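Local coordinates for protein botulinum neurotoxin type C1 (Clostridium botulinum, PDB 3R4S) that binds gangliosides on nerve cells through its receptor-binding fragment and, as the whole toxin, acts as a zinc protease that probably cleaves proteins of neurotransmitter release, at residues A31-E36 / V61-N66; L246-E251 / I290-G295. All blocks are in the same frame, centred on the assembly; numbering follows the deposited sequence.

Interaction 1 pairs two antiparallel strands, 32-36 and 60-64, in the N-terminal part of the receptor-binding fragment, whose family belongs to the concanavalin-like group. Interaction 2 joins the loop 246-251 to the strand 288-292 in the C-terminal part, of the trefoil group. The two follow one another along the chain, the first closing before the second opens, with helix 222-231 in the stretch between. They share no sheet: their centres lie about 40 Å apart and their nearest atoms about 22 Å. Interaction 1 stays within the N-terminal half, whereas interaction 2 reaches, through K291, the sialic acid pocket of the ganglioside-binding C-terminal half.

Interaction 1. Residues A31-E36 / V61-N66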
loop_
_atom_site.group_PDB
_atom_site.type_symbol
_atom_site.label_atom_id
_atom_site.label_comp_id
_atom_site.label_asym_id
_atom_site.label_seq_id
_atom_site.Cartn_x
_atom_site.Cartn_y
_atom_site.Cartn_z
ATOM N N ALA A 31 -13.898 7.255 25.261
ATOM C CA ALA A 31 -12.513 7.378 25.696
ATOM C C ALA A 31 -12.091 8.826 25.526
ATOM O O ALA A 31 -12.563 9.513 24.628
ATOM C CB ALA A 31 -11.592 6.455 24.893
ATOM N N GLU A 32 -11.211 9.292 26.399
ATOM C CA GLU A 32 -10.642 10.623 26.274
ATOM C C GLU A 32 -9.431 10.563 25.352
ATOM O O GLU A 32 -8.609 9.650 25.445
ATOM C CB GLU A 32 -10.227 11.143 27.655
ATOM C CG GLU A 32 -9.297 12.351 27.609
ATOM C CD GLU A 32 -8.616 12.634 28.950
ATOM O OE1 GLU A 32 -9.035 12.054 29.983
ATOM O OE2 GLU A 32 -7.656 13.443 28.963
ATOM N N VAL A 33 -9.326 11.530 24.454
ATOM C CA VAL A 33 -8.236 11.564 23.496
ATOM C C VAL A 33 -7.574 12.924 23.525
ATOM O O VAL A 33 -8.242 13.941 23.367
ATOM C CB VAL A 33 -8.737 11.326 22.057
ATOM C CG1 VAL A 33 -7.549 11.288 21.083
ATOM C CG2 VAL A 33 -9.566 10.057 21.972
ATOM N N SER A 34 -6.264 12.950 23.715
ATOM C CA SER A 34 -5.546 14.211 23.630
ATOM C C SER A 34 -4.334 14.124 22.705
ATOM O O SER A 34 -3.816 13.037 22.430
ATOM C CB SER A 34 -5.147 14.703 25.021
ATOM O OG SER A 34 -4.213 13.836 25.620
ATOM N N GLU A 35 -3.900 15.277 22.211
ATOM C CA GLU A 35 -2.716 15.363 21.364
ATOM C C GLU A 35 -1.688 16.284 21.983
ATOM O O GLU A 35 -2.034 17.283 22.616
ATOM C CB GLU A 35 -3.066 15.902 19.987
ATOM C CG GLU A 35 -3.822 14.938 19.120
ATOM C CD GLU A 35 -5.296 15.244 19.074
ATOM O OE1 GLU A 35 -5.812 15.557 17.971
ATOM O OE2 GLU A 35 -5.935 15.180 20.146
ATOM N N GLU A 36 -0.423 15.935 21.787
ATOM C CA GLU A 36 0.699 16.768 22.189
ATOM C C GLU A 36 1.712 16.742 21.062
ATOM O O GLU A 36 1.846 15.734 20.369
ATOM C CB GLU A 36 1.343 16.225 23.468
ATOM C CG GLU A 36 0.406 16.210 24.665
ATOM C CD GLU A 36 1.035 15.599 25.904
ATOM O OE1 GLU A 36 2.276 15.457 25.936
ATOM O OE2 GLU A 36 0.280 15.265 26.849
ATOM N N VAL A 61 -0.238 10.946 20.558
ATOM C CA VAL A 61 -1.681 10.866 20.730
ATOM C C VAL A 61 -1.968 9.914 21.878
ATOM O O VAL A 61 -1.557 8.759 21.840
ATOM C CB VAL A 61 -2.396 10.368 19.465
ATOM C CG1 VAL A 61 -3.887 10.175 19.733
ATOM C CG2 VAL A 61 -2.174 11.330 18.294
ATOM N N ILE A 62 -2.663 10.401 22.903
ATOM C CA ILE A 62 -2.932 9.597 24.082
ATOM C C ILE A 62 -4.420 9.283 24.206
ATOM O O ILE A 62 -5.242 10.194 24.287
ATOM C CB ILE A 62 -2.485 10.326 25.350
ATOM C CG1 ILE A 62 -1.033 10.785 25.219
ATOM C CG2 ILE A 62 -2.673 9.445 26.563
ATOM C CD1 ILE A 62 -0.571 11.622 26.382
ATOM N N VAL A 63 -4.761 7.994 24.210
ATOM C CA VAL A 63 -6.147 7.566 24.398
ATOM C C VAL A 63 -6.298 7.021 25.811
ATOM O O VAL A 63 -5.554 6.117 26.219
ATOM C CB VAL A 63 -6.550 6.463 23.405
ATOM C CG1 VAL A 63 -7.993 6.037 23.637
ATOM C CG2 VAL A 63 -6.351 6.928 21.962
ATOM N N THR A 64 -7.242 7.577 26.566
ATOM C CA THR A 64 -7.516 7.100 27.919
ATOM C C THR A 64 -8.912 6.509 27.972
ATOM O O THR A 64 -9.913 7.227 27.925
ATOM C CB THR A 64 -7.366 8.211 28.963
ATOM O OG1 THR A 64 -6.054 8.771 28.862
ATOM C CG2 THR A 64 -7.577 7.660 30.379
ATOM N N GLN A 65 -8.969 5.189 28.053
ATOM C CA GLN A 65 -10.238 4.480 28.023
ATOM C C GLN A 65 -10.887 4.458 29.392
ATOM O O GLN A 65 -10.221 4.603 30.421
ATOM C CB GLN A 65 -10.032 3.039 27.567
ATOM C CG GLN A 65 -9.532 2.914 26.136
ATOM C CD GLN A 65 -9.149 1.492 25.803
ATOM O OE1 GLN A 65 -9.966 0.732 25.288
ATOM N NE2 GLN A 65 -7.907 1.110 26.128
ATOM N N ASN A 66 -12.199 4.265 29.387
ATOM C CA ASN A 66 -12.933 3.920 30.587
ATOM C C ASN A 66 -12.349 2.638 31.191
ATOM O O ASN A 66 -12.263 1.616 30.517
ATOM C CB ASN A 66 -14.407 3.734 30.211
ATOM C CG ASN A 66 -15.258 3.349 31.380
ATOM O OD1 ASN A 66 -15.115 2.255 31.931
ATOM N ND2 ASN A 66 -16.158 4.246 31.777
#
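The carbonyl oxygen of E32 takes the shortest bond of this pairing, 2.7 Å from T64 N, almost straight at 175° and in the carbonyl plane. The same oxygen also receives a CA-H...O contact from V63, so two neighbouring groups of 61-66 converge on it. E32 N returns a bond to T64 O at 2.9 Å, more bent, with the donor tilted out of the carbonyl plane. Two residues along, S34 and I62 exchange a second reciprocal pair, S34 N to I62 O and I62 N to S34 O. Between and beyond these hydrogen-bonded pairs lie the non-hydrogen-bonded ones, V33 with V63 and E35 with V61.

Side chains alternate between the two faces. V33, E35, V61 and V63 share one face. There V33 CG1 meets V61 CG1 at 4.1 Å, diagonally across the register; with chi1 at -177° this methyl lies beside V33's own carbonyl carbon and leans towards the V61 end. V61's other methyl, CG2, lies 4.1 Å from E35 CG, the two side chains running side by side. A31, just ahead of its strand, sets CB 3.8 Å from V63 CG1. L14 and L16 of strand 12-18 and L23 of strand 23-25 pack against this mainly apolar face.

On the other face S34 OG sits 3.9 Å from I62 CB, and E36 stretches its extended chain across until OE2 is 3.8 Å from I62 CD1, a van der Waals contact. E32 and T64 share this more polar side. Strand 60-64 is bonded along its far edge to strand 185-192, which makes 32-36 its second neighbour in an antiparallel sheet packed against another, the beta-sandwich of the concanavalin-like, jelly-roll fold.

Interaction 2. Residues L246-E251 / I290-G295; sequences LRYNKE and IKRIRG. With SIA (N-acetyl-alpha-neuraminic acid), chain D.
Y248 lays its ring against R292 where the loop 246-251 meets strand 288-292 of the beta-trefoil domain, and this is the tight part of the contact. R292 CB sits over the ring centre, 3.4 Å from the centroid and only 10° off the normal, a close CH-pi contact. With CG anti to the backbone N (chi1 -172°), R292 carries its chain on across the same face, bringing CD to 3.7 Å from Y248 CE2. I290 packs nearby, CG2 3.6 Å from Y248 CD1, while its CD1 meets L246 CD2 at 3.7 Å. Y248 OH is held by D306, which anchors the far end of the ring. Backbone joins in as N249 N bonds I290 O at 2.9 Å, nearly straight. A water beside this bond accepts from K250 N and I290 N and donates to R247 O, tying the loop to the start of 290-295.

The looser side begins at exposed N249, where a second water donates to OD1 and accepts from R292 N. K291, one of the residues lining the N-acetyl-alpha-neuraminic acid pocket, folds back through bends at chi2 and chi3, leaving CE 3.9 Å from the sugar's carboxylate atom O1A. Its ammonium instead grips N249: NZ lies 2.7 Å from OD1, approaching from above the carbonyl plane.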
loop_
_atom_site.group_PDB
_atom_site.type_symbol
_atom_site.label_atom_id
_atom_site.label_comp_id
_atom_site.label_asym_id
_atom_site.label_seq_id
_atom_site.Cartn_x
_atom_site.Cartn_y
_atom_site.Cartn_z
ATOM N N LEU A 246 -4.764 6.780 -6.453
ATOM C CA LEU A 246 -4.152 7.129 -7.734
ATOM C C LEU A 246 -4.826 8.370 -8.352
ATOM O O LEU A 246 -6.054 8.492 -8.336
ATOM C CB LEU A 246 -4.223 5.944 -8.699
ATOM C CG LEU A 246 -3.323 6.076 -9.932
ATOM C CD1 LEU A 246 -1.842 6.037 -9.506
ATOM C CD2 LEU A 246 -3.638 4.961 -10.943
ATOM N N ARG A 247 -4.015 9.275 -8.899
ATOM C CA ARG A 247 -4.497 10.566 -9.394
ATOM C C ARG A 247 -4.180 10.804 -10.868
ATOM O O ARG A 247 -3.114 10.404 -11.353
ATOM C CB ARG A 247 -3.855 11.700 -8.590
ATOM C CG ARG A 247 -4.231 11.702 -7.116
ATOM C CD ARG A 247 -5.643 12.226 -6.934
ATOM N NE ARG A 247 -5.983 12.375 -5.520
ATOM C CZ ARG A 247 -7.031 13.061 -5.073
ATOM N NH1 ARG A 247 -7.842 13.676 -5.929
ATOM N NH2 ARG A 247 -7.267 13.138 -3.770
ATOM N N TYR A 248 -5.103 11.464 -11.564
ATOM C CA TYR A 248 -4.841 12.010 -12.895
ATOM C C TYR A 248 -3.979 13.260 -12.767
ATOM O O TYR A 248 -3.955 13.893 -11.712
ATOM C CB TYR A 248 -6.153 12.385 -13.598
ATOM C CG TYR A 248 -7.021 11.202 -13.956
ATOM C CD1 TYR A 248 -6.679 10.359 -15.010
ATOM C CD2 TYR A 248 -8.176 10.925 -13.239
ATOM C CE1 TYR A 248 -7.463 9.275 -15.345
ATOM C CE2 TYR A 248 -8.977 9.832 -13.562
ATOM C CZ TYR A 248 -8.615 9.010 -14.618
ATOM O OH TYR A 248 -9.397 7.920 -14.952
ATOM N N ASN A 249 -3.272 13.604 -13.841
ATOM C CA ASN A 249 -2.498 14.842 -13.900
ATOM C C ASN A 249 -1.377 14.906 -12.876
ATOM O O ASN A 249 -1.034 15.980 -12.380
ATOM C CB ASN A 249 -3.401 16.063 -13.725
ATOM C CG ASN A 249 -4.576 16.061 -14.675
ATOM O OD1 ASN A 249 -4.507 15.513 -15.779
ATOM N ND2 ASN A 249 -5.669 16.672 -14.248
ATOM N N LYS A 250 -0.799 13.759 -12.559
ATOM C CA LYS A 250 0.249 13.712 -11.558
ATOM C C LYS A 250 1.326 12.757 -12.032
ATOM O O LYS A 250 1.029 11.682 -12.552
ATOM C CB LYS A 250 -0.334 13.285 -10.205
ATOM C CG LYS A 250 0.690 12.951 -9.126
ATOM C CD LYS A 250 -0.003 12.583 -7.806
ATOM C CE LYS A 250 1.003 12.166 -6.725
ATOM N NZ LYS A 250 1.895 13.291 -6.310
ATOM N N GLU A 251 2.578 13.166 -11.873
ATOM C CA GLU A 251 3.718 12.384 -12.326
ATOM C C GLU A 251 3.899 11.100 -11.539
ATOM O O GLU A 251 3.927 11.128 -10.311
ATOM C CB GLU A 251 5.004 13.207 -12.200
ATOM C CG GLU A 251 5.104 14.373 -13.162
ATOM C CD GLU A 251 6.489 15.007 -13.142
ATOM O OE1 GLU A 251 7.049 15.224 -12.039
ATOM O OE2 GLU A 251 7.019 15.281 -14.234
ATOM N N ILE A 290 -1.070 10.393 -16.057
ATOM C CA ILE A 290 -2.304 9.757 -16.500
ATOM C C ILE A 290 -3.346 10.815 -16.829
ATOM O O ILE A 290 -3.570 11.728 -16.037
ATOM C CB ILE A 290 -2.867 8.827 -15.397
ATOM C CG1 ILE A 290 -1.762 7.910 -14.851
ATOM C CG2 ILE A 290 -4.042 8.010 -15.923
ATOM C CD1 ILE A 290 -2.165 7.118 -13.633
ATOM N N LYS A 291 -3.985 10.697 -17.988
ATOM C CA LYS A 291 -4.993 11.682 -18.393
ATOM C C LYS A 291 -6.355 11.026 -18.554
ATOM O O LYS A 291 -6.482 9.983 -19.197
ATOM C CB LYS A 291 -4.607 12.364 -19.713
ATOM C CG LYS A 291 -3.190 12.899 -19.742
ATOM C CD LYS A 291 -2.987 14.043 -18.759
ATOM C CE LYS A 291 -3.823 15.268 -19.134
ATOM N NZ LYS A 291 -3.591 16.411 -18.179
ATOM N N ARG A 292 -7.380 11.657 -17.999
ATOM C CA ARG A 292 -8.720 11.089 -18.033
ATOM C C ARG A 292 -9.461 11.359 -19.343
ATOM O O ARG A 292 -9.435 12.465 -19.875
ATOM C CB ARG A 292 -9.544 11.613 -16.859
ATOM C CG ARG A 292 -10.915 10.929 -16.702
ATOM C CD ARG A 292 -11.689 11.499 -15.500
ATOM N NE ARG A 292 -11.967 12.918 -15.686
ATOM C CZ ARG A 292 -11.838 13.852 -14.747
ATOM N NH1 ARG A 292 -11.430 13.535 -13.521
ATOM N NH2 ARG A 292 -12.117 15.115 -15.038
ATOM N N ILE A 293 -10.121 10.331 -19.858
ATOM C CA ILE A 293 -11.028 10.481 -20.987
ATOM C C ILE A 293 -12.456 10.358 -20.472
ATOM O O ILE A 293 -13.305 11.192 -20.771
ATOM C CB ILE A 293 -10.777 9.411 -22.058
ATOM C CG1 ILE A 293 -9.462 9.696 -22.798
ATOM C CG2 ILE A 293 -11.940 9.355 -23.043
ATOM C CD1 ILE A 293 -9.058 8.579 -23.738
ATOM N N ARG A 294 -12.705 9.318 -19.676
ATOM C CA ARG A 294 -14.014 9.117 -19.048
ATOM C C ARG A 294 -13.864 8.645 -17.601
ATOM O O ARG A 294 -13.152 7.673 -17.318
ATOM C CB ARG A 294 -14.845 8.103 -19.840
ATOM C CG ARG A 294 -16.296 8.009 -19.376
ATOM C CD ARG A 294 -16.964 6.747 -19.895
ATOM N NE ARG A 294 -16.529 5.572 -19.143
ATOM C CZ ARG A 294 -16.768 4.314 -19.509
ATOM N NH1 ARG A 294 -17.430 4.058 -20.634
ATOM N NH2 ARG A 294 -16.337 3.309 -18.753
ATOM N N GLY A 295 -14.533 9.338 -16.687
ATOM C CA GLY A 295 -14.525 8.965 -15.285
ATOM C C GLY A 295 -15.341 9.942 -14.458
ATOM O O GLY A 295 -16.090 10.754 -15.002
HETATM C C1 SIA D . -2.485 16.563 -22.595
HETATM C C2 SIA D . -3.601 17.340 -23.259
HETATM C C3 SIA D . -3.226 18.810 -23.452
HETATM C C4 SIA D . -2.275 19.053 -24.612
HETATM C C5 SIA D . -2.754 18.321 -25.851
HETATM C C6 SIA D . -2.929 16.845 -25.514
HETATM C C7 SIA D . -3.347 15.993 -26.709
HETATM C C8 SIA D . -3.527 14.537 -26.282
HETATM C C9 SIA D . -3.674 13.627 -27.497
HETATM C C10 SIA D . -1.799 18.930 -27.989
HETATM C C11 SIA D . -0.580 18.950 -28.874
HETATM N N5 SIA D . -1.638 18.391 -26.777
HETATM O O1A SIA D . -2.462 15.314 -22.755
HETATM O O1B SIA D . -1.636 17.175 -21.903
HETATM O O2 SIA D . -4.750 17.253 -22.408
HETATM O O4 SIA D . -2.214 20.454 -24.895
HETATM O O6 SIA D . -3.924 16.704 -24.498
HETATM O O7 SIA D . -4.595 16.477 -27.224
HETATM O O8 SIA D . -2.408 14.112 -25.479
HETATM O O9 SIA D . -2.384 13.509 -28.105
HETATM O O10 SIA D . -2.877 19.375 -28.356
HETATM O O HOH W 1 -1.398 11.006 -13.241
HETATM O O HOH W 2 -6.849 14.262 -16.736
#